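Local coordinates for RIM-binding protein, isoform F (Drosophila melanogaster, PDB 4Z8A), which uses this SH3 domain, its third, to bind a peptide derived from the calcium channel Cacophony, and probably works at synaptic active zones, at residues Val35-Lys40 against Asp62-Leu67; Arg14-Tyr19 against Gly42-Val47; Asp54-Gly59 against Leu67-Phe72. One frame throughout, in Å; residues are numbered along the deposited sequence.

Contact 1 (Val35-Lys40 against Asp62-Leu67); sequences VELCFK and DGVRGL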
loop_
_atom_site.group_PDB
_atom_site.type_symbol
_atom_site.label_atom_id
_atom_site.label_comp_id
_atom_site.label_asym_id
_atom_site.label_seq_id
_atom_site.Cartn_x
_atom_site.Cartn_y
_atom_site.Cartn_z
ATOM N N VAL A 35 -5.996 6.442 9.113
ATOM C CA VAL A 35 -4.786 6.633 8.327
ATOM C C VAL A 35 -4.642 5.756 7.081
ATOM O O VAL A 35 -3.758 6.029 6.270
ATOM C CB VAL A 35 -3.511 6.443 9.205
ATOM C CG1 VAL A 35 -3.565 7.343 10.482
ATOM C CG2 VAL A 35 -3.308 4.991 9.559
ATOM N N GLU A 36 -5.517 4.759 6.918
ATOM C CA GLU A 36 -5.426 3.826 5.777
ATOM C C GLU A 36 -6.452 4.140 4.683
ATOM O O GLU A 36 -7.517 4.706 4.936
ATOM C CB GLU A 36 -5.574 2.370 6.262
ATOM C CG GLU A 36 -4.461 1.980 7.211
ATOM C CD GLU A 36 -4.576 0.559 7.757
ATOM O OE1 GLU A 36 -5.408 -0.214 7.255
ATOM O OE2 GLU A 36 -3.846 0.259 8.719
ATOM N N LEU A 37 -6.087 3.794 3.456
ATOM C CA LEU A 37 -6.888 4.062 2.275
ATOM C C LEU A 37 -7.728 2.836 1.892
ATOM O O LEU A 37 -7.251 1.698 1.989
ATOM C CB LEU A 37 -5.948 4.474 1.133
ATOM C CG LEU A 37 -6.430 5.068 -0.182
ATOM C CD1 LEU A 37 -7.223 6.320 0.078
ATOM C CD2 LEU A 37 -5.204 5.395 -1.032
ATOM N N CYS A 38 -8.985 3.075 1.512
ATOM C CA CYS A 38 -9.857 2.034 0.984
ATOM C C CYS A 38 -9.676 1.887 -0.537
ATOM O O CYS A 38 -9.520 2.880 -1.230
ATOM C CB CYS A 38 -11.308 2.386 1.320
ATOM S SG CYS A 38 -12.518 1.121 0.979
ATOM N N PHE A 39 -9.706 0.658 -1.061
ATOM C CA PHE A 39 -9.629 0.496 -2.516
ATOM C C PHE A 39 -10.194 -0.840 -2.976
ATOM O O PHE A 39 -10.463 -1.722 -2.158
ATOM C CB PHE A 39 -8.180 0.652 -3.016
ATOM C CG PHE A 39 -7.181 -0.245 -2.315
ATOM C CD1 PHE A 39 -6.964 -1.535 -2.750
ATOM C CD2 PHE A 39 -6.471 0.215 -1.214
ATOM C CE1 PHE A 39 -6.049 -2.345 -2.119
ATOM C CE2 PHE A 39 -5.562 -0.574 -0.585
ATOM C CZ PHE A 39 -5.348 -1.873 -1.037
ATOM N N LYS A 40 -10.369 -0.970 -4.292
ATOM C CA LYS A 40 -10.940 -2.172 -4.901
ATOM C C LYS A 40 -9.988 -2.792 -5.910
ATOM O O LYS A 40 -9.164 -2.112 -6.522
ATOM C CB LYS A 40 -12.275 -1.848 -5.580
ATOM C CG LYS A 40 -13.361 -1.339 -4.610
ATOM C CD LYS A 40 -13.916 -2.460 -3.744
ATOM C CE LYS A 40 -15.106 -1.975 -2.913
ATOM N NZ LYS A 40 -15.823 -3.093 -2.249
ATOM N N ASP A 62 -8.042 8.614 -6.241
ATOM C CA ASP A 62 -9.232 9.451 -6.452
ATOM C C ASP A 62 -9.381 10.586 -5.425
ATOM O O ASP A 62 -10.451 10.775 -4.836
ATOM C CB ASP A 62 -10.497 8.589 -6.455
ATOM C CG ASP A 62 -10.584 7.679 -7.686
ATOM O OD1 ASP A 62 -10.187 8.121 -8.794
ATOM O OD2 ASP A 62 -11.056 6.534 -7.546
ATOM N N GLY A 63 -8.310 11.338 -5.215
ATOM C CA GLY A 63 -8.383 12.534 -4.394
ATOM C C GLY A 63 -8.156 12.315 -2.910
ATOM O O GLY A 63 -8.102 13.270 -2.146
ATOM N N VAL A 64 -8.026 11.057 -2.503
ATOM C CA VAL A 64 -7.790 10.693 -1.099
ATOM C C VAL A 64 -6.389 10.100 -0.934
ATOM O O VAL A 64 -5.954 9.330 -1.783
ATOM C CB VAL A 64 -8.821 9.667 -0.607
ATOM C CG1 VAL A 64 -8.728 9.493 0.894
ATOM C CG2 VAL A 64 -10.233 10.071 -1.011
ATOM N N ARG A 65 -5.686 10.475 0.134
ATOM C CA ARG A 65 -4.358 9.945 0.433
ATOM C C ARG A 65 -4.362 9.140 1.729
ATOM O O ARG A 65 -5.079 9.475 2.666
ATOM C CB ARG A 65 -3.342 11.081 0.519
ATOM C CG ARG A 65 -3.193 11.785 -0.800
ATOM C CD ARG A 65 -2.324 13.008 -0.734
ATOM N NE ARG A 65 -2.503 13.775 -1.963
ATOM C CZ ARG A 65 -1.747 13.640 -3.049
ATOM N NH1 ARG A 65 -0.740 12.772 -3.066
ATOM N NH2 ARG A 65 -1.999 14.377 -4.118
ATOM N N GLY A 66 -3.583 8.066 1.777
ATOM C CA GLY A 66 -3.484 7.286 2.998
ATOM C C GLY A 66 -2.581 6.099 2.812
ATOM O O GLY A 66 -2.172 5.791 1.689
ATOM N N LEU A 67 -2.317 5.394 3.911
ATOM C CA LEU A 67 -1.448 4.237 3.873
ATOM C C LEU A 67 -2.170 3.030 3.268
ATOM O O LEU A 67 -3.347 2.791 3.534
ATOM C CB LEU A 67 -0.949 3.908 5.287
ATOM C CG LEU A 67 -0.093 4.990 5.959
ATOM C CD1 LEU A 67 0.219 4.598 7.403
ATOM C CD2 LEU A 67 1.196 5.248 5.196
#
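Val35 and Leu37 hold Leu67 by its backbone: Leu67 N gives a nearly straight hydrogen bond to Val35 O (2.8 Å), and Leu37 N gives one to Leu67 O (2.9 Å). The first donor lies in the carbonyl plane, and the second is tilted 29° from it. The result is a single bridge with Glu36 beside Leu67. Gly66 lies close to the same backbone, where a side chain would run into Val35 O and Leu37 N. With chi1 at -169°, CG of Leu37 is swung opposite the main-chain nitrogen, and the branch reaches Val64. Its CD1 packs 3.6 Å from Val64 CG1, and the two side chains cross obliquely. With an alanine here, the CD1 contact with Val64 CG1 would be lost, which would probably open a gap beside Val64 and thin the packing on Val68. Val35 and Leu67 lie side by side, with CG2 of Val35 4.2 Å from CD1 of Leu67. Basic side chains of the bound peptide pack on Val35 and on Leu67. The Glu36 carboxylate turns to other partners: OE1 bonds Tyr21 and Ser27, while OE2 bonds Asn29 and forms a salt bridge with a basic peptide side chain. The contact lays the end of the RT loop, just after helix 32-35, along the outer edge of strand 64-69. The other edge of that strand pairs with strand 56-61.

Contact 2 (Arg14-Tyr19 against Gly42-Val47); sequences RMIALY and GEIILV
Ala17 O accepts a hydrogen bond from Gly42 N at 2.8 Å, almost straight at 178°. It ties the start of the ALYDY motif of the SH3 fold to the diverging turn, across the chain that carries the RT loop. Gly42 has a positive phi, at which a side chain would strike the carbonyl before it. Ala17 N returns a bond to Glu43 O (2.9 Å), approaching nearly along the C=O axis. Beyond this, strands 12-16 and 44-48 run antiparallel. Met15 and Ile45 form the hydrogen-bonded pair: Met15 N reaches Ile45 O at 2.9 Å, and Ile45 N reaches Met15 O at 2.8 Å. Arg14 with Leu46 and Ile16 with Ile44 are the flanking non-hydrogen-bonded pairs.

The two faces differ. Ile16 and Ile44 lie side by side on one, and an apolar side chain of the bound peptide rests on Ile16. Arg14 CB touches CG2 of Ile44 on this face. Ile44 has two deposited conformers, so its side-chain contacts with Ile16 and Arg14 are given for one copy and are less certain. The arginine's far end leads away. On the other face Met15, Ile45 and Val47 join a core that includes Tyr57 and Leu61. Glu43 turns away from strand 12-16, and its OE1 accepts from Lys40 N. Further along, Leu18 and Tyr19 belong to the ligand surface, where Tyr19 OH bonds the peptide backbone. Met15 SD passes aslant of Val47, 3.9 Å from Val47 CG2.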
loop_
_atom_site.group_PDB
_atom_site.type_symbol
_atom_site.label_atom_id
_atom_site.label_comp_id
_atom_site.label_asym_id
_atom_site.label_seq_id
_atom_site.Cartn_x
_atom_site.Cartn_y
_atom_site.Cartn_z
ATOM N N ARG A 14 3.280 3.539 -9.923
ATOM C CA ARG A 14 1.872 3.188 -9.941
ATOM C C ARG A 14 1.749 1.696 -9.641
ATOM O O ARG A 14 2.504 0.861 -10.165
ATOM C CB ARG A 14 1.200 3.598 -11.269
ATOM C CG ARG A 14 1.591 2.877 -12.510
ATOM C CD ARG A 14 0.830 3.465 -13.761
ATOM N NE ARG A 14 1.354 4.762 -14.206
ATOM C CZ ARG A 14 1.998 4.965 -15.357
ATOM N NH1 ARG A 14 2.209 3.958 -16.207
ATOM N NH2 ARG A 14 2.438 6.179 -15.671
ATOM N N MET A 15 0.822 1.375 -8.750
ATOM C CA MET A 15 0.663 0.008 -8.288
ATOM C C MET A 15 -0.781 -0.454 -8.393
ATOM O O MET A 15 -1.694 0.220 -7.924
ATOM C CB MET A 15 1.148 -0.120 -6.847
ATOM C CG MET A 15 2.636 0.157 -6.688
ATOM S SD MET A 15 3.321 -0.418 -5.125
ATOM C CE MET A 15 3.374 -2.195 -5.444
ATOM N N ILE A 16 -0.969 -1.615 -8.996
ATOM C CA ILE A 16 -2.279 -2.206 -9.195
ATOM C C ILE A 16 -2.754 -2.967 -7.946
ATOM O O ILE A 16 -2.052 -3.853 -7.428
ATOM C CB ILE A 16 -2.254 -3.204 -10.380
ATOM C CG1 ILE A 16 -1.715 -2.541 -11.646
ATOM C CG2 ILE A 16 -3.627 -3.780 -10.631
ATOM C CD1 ILE A 16 -1.349 -3.589 -12.722
ATOM N N ALA A 17 -3.958 -2.645 -7.491
ATOM C CA ALA A 17 -4.586 -3.391 -6.403
ATOM C C ALA A 17 -5.081 -4.724 -6.910
ATOM O O ALA A 17 -5.817 -4.776 -7.878
ATOM C CB ALA A 17 -5.755 -2.575 -5.796
ATOM N N LEU A 18 -4.662 -5.808 -6.246
ATOM C CA LEU A 18 -5.046 -7.160 -6.637
ATOM C C LEU A 18 -6.200 -7.729 -5.828
ATOM O O LEU A 18 -6.784 -8.759 -6.197
ATOM C CB LEU A 18 -3.831 -8.103 -6.506
ATOM C CG LEU A 18 -2.704 -7.766 -7.488
ATOM C CD1 LEU A 18 -1.520 -8.713 -7.272
ATOM C CD2 LEU A 18 -3.188 -7.868 -8.943
ATOM N N TYR A 19 -6.537 -7.050 -4.729
ATOM C CA TYR A 19 -7.572 -7.500 -3.805
ATOM C C TYR A 19 -8.287 -6.292 -3.222
ATOM O O TYR A 19 -7.660 -5.237 -3.057
ATOM C CB TYR A 19 -6.959 -8.325 -2.659
ATOM C CG TYR A 19 -6.205 -9.526 -3.165
ATOM C CD1 TYR A 19 -6.865 -10.730 -3.418
ATOM C CD2 TYR A 19 -4.845 -9.454 -3.430
ATOM C CE1 TYR A 19 -6.167 -11.857 -3.919
ATOM C CE2 TYR A 19 -4.153 -10.565 -3.930
ATOM C CZ TYR A 19 -4.818 -11.755 -4.160
ATOM O OH TYR A 19 -4.097 -12.829 -4.654
ATOM N N GLY A 42 -8.172 -3.937 -9.067
ATOM C CA GLY A 42 -8.120 -3.303 -10.388
ATOM C C GLY A 42 -7.875 -1.803 -10.346
ATOM O O GLY A 42 -7.504 -1.215 -11.364
ATOM N N GLU A 43 -8.077 -1.167 -9.182
ATOM C CA GLU A 43 -7.767 0.261 -9.092
ATOM C C GLU A 43 -6.272 0.446 -9.001
ATOM O O GLU A 43 -5.575 -0.412 -8.484
ATOM C CB GLU A 43 -8.435 0.918 -7.876
ATOM C CG GLU A 43 -9.934 0.886 -7.945
ATOM C CD GLU A 43 -10.567 1.798 -6.932
ATOM O OE1 GLU A 43 -10.638 1.420 -5.759
ATOM O OE2 GLU A 43 -10.977 2.907 -7.316
ATOM N N ILE A 44 -5.786 1.577 -9.485
ATOM C CA ILE A 44 -4.356 1.845 -9.425
ATOM C C ILE A 44 -4.040 2.967 -8.437
ATOM O O ILE A 44 -4.623 4.042 -8.476
ATOM C CB ILE A 44 -3.795 2.181 -10.820
ATOM C CG1 ILE A 44 -3.957 0.960 -11.723
ATOM C CG2 ILE A 44 -2.331 2.566 -10.725
ATOM C CD1 ILE A 44 -3.444 1.164 -13.131
ATOM N N ILE A 45 -3.103 2.665 -7.541
ATOM C CA ILE A 45 -2.678 3.564 -6.473
ATOM C C ILE A 45 -1.368 4.226 -6.848
ATOM O O ILE A 45 -0.435 3.542 -7.240
ATOM C CB ILE A 45 -2.459 2.800 -5.138
ATOM C CG1 ILE A 45 -3.598 1.802 -4.878
ATOM C CG2 ILE A 45 -2.207 3.771 -3.971
ATOM C CD1 ILE A 45 -4.953 2.411 -4.716
ATOM N N LEU A 46 -1.295 5.552 -6.746
ATOM C CA LEU A 46 0.004 6.220 -6.889
ATOM C C LEU A 46 0.725 6.151 -5.556
ATOM O O LEU A 46 0.202 6.627 -4.549
ATOM C CB LEU A 46 -0.155 7.685 -7.319
ATOM C CG LEU A 46 -0.581 7.926 -8.766
ATOM C CD1 LEU A 46 -0.963 9.378 -8.964
ATOM C CD2 LEU A 46 0.545 7.541 -9.720
ATOM N N VAL A 47 1.927 5.583 -5.551
ATOM C CA VAL A 47 2.673 5.348 -4.325
ATOM C C VAL A 47 3.894 6.273 -4.261
ATOM O O VAL A 47 4.650 6.377 -5.214
ATOM C CB VAL A 47 3.102 3.865 -4.245
ATOM C CG1 VAL A 47 4.176 3.680 -3.220
ATOM C CG2 VAL A 47 1.871 2.987 -3.974
#

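Contact 3 (Asp54-Gly59 against Leu67-Phe72); sequences DGFYMG and LVPSNF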
loop_
_atom_site.group_PDB
_atom_site.type_symbol
_atom_site.label_atom_id
_atom_site.label_comp_id
_atom_site.label_asym_id
_atom_site.label_seq_id
_atom_site.Cartn_x
_atom_site.Cartn_y
_atom_site.Cartn_z
ATOM N N ASP A 54 6.602 -0.970 8.603
ATOM C CA ASP A 54 5.514 -1.906 8.875
ATOM C C ASP A 54 4.964 -2.553 7.617
ATOM O O ASP A 54 4.116 -3.441 7.685
ATOM C CB ASP A 54 4.375 -1.201 9.610
ATOM C CG ASP A 54 4.827 -0.585 10.918
ATOM O OD1 ASP A 54 5.598 -1.240 11.655
ATOM O OD2 ASP A 54 4.407 0.547 11.198
ATOM N N GLY A 55 5.439 -2.098 6.464
ATOM C CA GLY A 55 4.970 -2.649 5.213
ATOM C C GLY A 55 3.946 -1.840 4.441
ATOM O O GLY A 55 3.396 -2.324 3.452
ATOM N N PHE A 56 3.680 -0.609 4.867
ATOM C CA PHE A 56 2.674 0.214 4.194
ATOM C C PHE A 56 3.292 1.265 3.281
ATOM O O PHE A 56 4.350 1.817 3.592
ATOM C CB PHE A 56 1.770 0.921 5.229
ATOM C CG PHE A 56 0.809 -0.020 5.915
ATOM C CD1 PHE A 56 1.239 -0.827 6.946
ATOM C CD2 PHE A 56 -0.502 -0.133 5.482
ATOM C CE1 PHE A 56 0.374 -1.720 7.546
ATOM C CE2 PHE A 56 -1.383 -0.997 6.092
ATOM C CZ PHE A 56 -0.929 -1.818 7.116
ATOM N N TYR A 57 2.628 1.539 2.160
ATOM C CA TYR A 57 3.034 2.656 1.293
ATOM C C TYR A 57 2.154 3.851 1.567
ATOM O O TYR A 57 0.980 3.673 1.835
ATOM C CB TYR A 57 2.879 2.322 -0.180
ATOM C CG TYR A 57 3.773 1.203 -0.693
ATOM C CD1 TYR A 57 5.134 1.394 -0.839
ATOM C CD2 TYR A 57 3.236 -0.017 -1.078
ATOM C CE1 TYR A 57 5.955 0.380 -1.337
ATOM C CE2 TYR A 57 4.048 -1.030 -1.562
ATOM C CZ TYR A 57 5.403 -0.825 -1.678
ATOM O OH TYR A 57 6.212 -1.830 -2.182
ATOM N N MET A 58 2.687 5.058 1.404
ATOM C CA MET A 58 1.812 6.237 1.307
ATOM C C MET A 58 1.242 6.307 -0.106
ATOM O O MET A 58 2.001 6.382 -1.054
ATOM C CB MET A 58 2.562 7.521 1.616
ATOM C CG MET A 58 1.705 8.784 1.364
ATOM S SD MET A 58 0.198 8.856 2.379
ATOM C CE MET A 58 0.876 8.760 4.039
ATOM N N GLY A 59 -0.081 6.266 -0.242
ATOM C CA GLY A 59 -0.701 6.223 -1.551
ATOM C C GLY A 59 -1.750 7.299 -1.771
ATOM O O GLY A 59 -2.235 7.919 -0.828
ATOM N N LEU A 67 -2.317 5.394 3.911
ATOM C CA LEU A 67 -1.448 4.237 3.873
ATOM C C LEU A 67 -2.170 3.030 3.268
ATOM O O LEU A 67 -3.347 2.791 3.534
ATOM C CB LEU A 67 -0.949 3.908 5.287
ATOM C CG LEU A 67 -0.093 4.990 5.959
ATOM C CD1 LEU A 67 0.219 4.598 7.403
ATOM C CD2 LEU A 67 1.196 5.248 5.196
ATOM N N VAL A 68 -1.434 2.269 2.463
ATOM C CA VAL A 68 -1.959 1.060 1.824
ATOM C C VAL A 68 -1.042 -0.139 2.097
ATOM O O VAL A 68 0.181 -0.014 2.088
ATOM C CB VAL A 68 -2.130 1.268 0.302
ATOM C CG1 VAL A 68 -3.071 2.417 0.033
ATOM C CG2 VAL A 68 -0.806 1.546 -0.344
ATOM N N PRO A 69 -1.636 -1.303 2.383
ATOM C CA PRO A 69 -0.838 -2.504 2.679
ATOM C C PRO A 69 -0.155 -3.067 1.426
ATOM O O PRO A 69 -0.827 -3.394 0.457
ATOM C CB PRO A 69 -1.876 -3.504 3.213
ATOM C CG PRO A 69 -3.147 -3.120 2.578
ATOM C CD PRO A 69 -3.084 -1.580 2.377
ATOM N N SER A 70 1.166 -3.174 1.463
ATOM C CA SER A 70 1.931 -3.585 0.287
ATOM C C SER A 70 1.503 -4.954 -0.230
ATOM O O SER A 70 1.592 -5.224 -1.422
ATOM C CB SER A 70 3.421 -3.589 0.615
ATOM O OG SER A 70 3.698 -4.477 1.700
ATOM N N ASN A 71 1.013 -5.815 0.663
ATOM C CA ASN A 71 0.729 -7.178 0.282
ATOM C C ASN A 71 -0.600 -7.327 -0.448
ATOM O O ASN A 71 -0.929 -8.415 -0.870
ATOM C CB ASN A 71 0.822 -8.132 1.493
ATOM C CG ASN A 71 -0.079 -7.749 2.652
ATOM O OD1 ASN A 71 -0.482 -6.600 2.801
ATOM N ND2 ASN A 71 -0.388 -8.736 3.507
ATOM N N PHE A 72 -1.328 -6.223 -0.655
ATOM C CA PHE A 72 -2.558 -6.270 -1.429
ATOM C C PHE A 72 -2.343 -5.777 -2.866
ATOM O O PHE A 72 -3.271 -5.780 -3.665
ATOM C CB PHE A 72 -3.660 -5.433 -0.758
ATOM C CG PHE A 72 -4.429 -6.187 0.297
ATOM C CD1 PHE A 72 -3.781 -6.665 1.416
ATOM C CD2 PHE A 72 -5.796 -6.377 0.172
ATOM C CE1 PHE A 72 -4.474 -7.379 2.394
ATOM C CE2 PHE A 72 -6.505 -7.072 1.149
ATOM C CZ PHE A 72 -5.839 -7.579 2.257
#
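Ser70 grips Gly55 O twice. Its OG gives a hydrogen bond of 2.8 Å to Gly55 O, in the carbonyl plane and on a lone pair. Its backbone N gives a second, at 3.1 Å to the same oxygen. Ser70 OG stands between its own N and carbonyl carbon (chi1 59°), a position from which both donors can face one acceptor. The two hydrogen bonds probably hold the hydroxyl in place, and they pin the start of the 3-10 segment to the loop residue just before strand 56-61.

Next to it the packing is tight. Tyr57 and Val68 form a hydrogen-bonded pair: Tyr57 N reaches Val68 O at 2.9 Å, and Val68 N reaches Tyr57 O at the same distance, both in the carbonyl plane. Tyr57 CE2 comes within 3.4 Å of Ser70 CB, and Val68 CG2 meets the edge of the tyrosine ring near its plane. Met15 and Val47 also pack on this ring, and Met51 touches the side chain. On the opposite face of the sheet, Phe56 CE2 packs 3.8 Å from Pro69 CB, and the ring carries Val68 N in plane at its edge. Phe56 also takes a cation-pi contact from a basic side chain of the bound peptide.

The looser side is at Met58, which is exposed. Its chain bends at chi2 (61°) and again at chi3, bringing CE back to 3.7 Å from Leu67 CD2. The two side chains cross at about a right angle, and this methyl is the methionine's one close side-chain contact across the pair.

Strands 56-61 and 64-69 form the distal hairpin of the SH3 fold. Pro69-Phe72 is the passage into the 3-10 segment, from which Asn71 ND2 bonds the bound peptide and Phe72 packs on an apolar peptide side chain, as in the ligand groove of SH3 domains.

From the N terminus, contact 2 comes first: strand 12-16 pairs with the segment 42-47, closing the long excursion that holds the RT loop and the diverging turn. Contact 1 begins inside that excursion, at Val35-Lys40, and reaches forward to Asp62-Leu67, so it crosses contact 2. Contact 3 closes the short hairpin of strands 56-61 and 64-69. It crosses contact 1, with which it shares Leu67, and follows contact 2 in series. All three reach one antiparallel sheet. Phe39 packs on Ala17 between contacts 1 and 2. Gly66 O to Gly59 N probably bonds contacts 1 and 3, and Leu18 N to Phe72 O probably bonds contacts 2 and 3. Residues of all three meet the bound peptide.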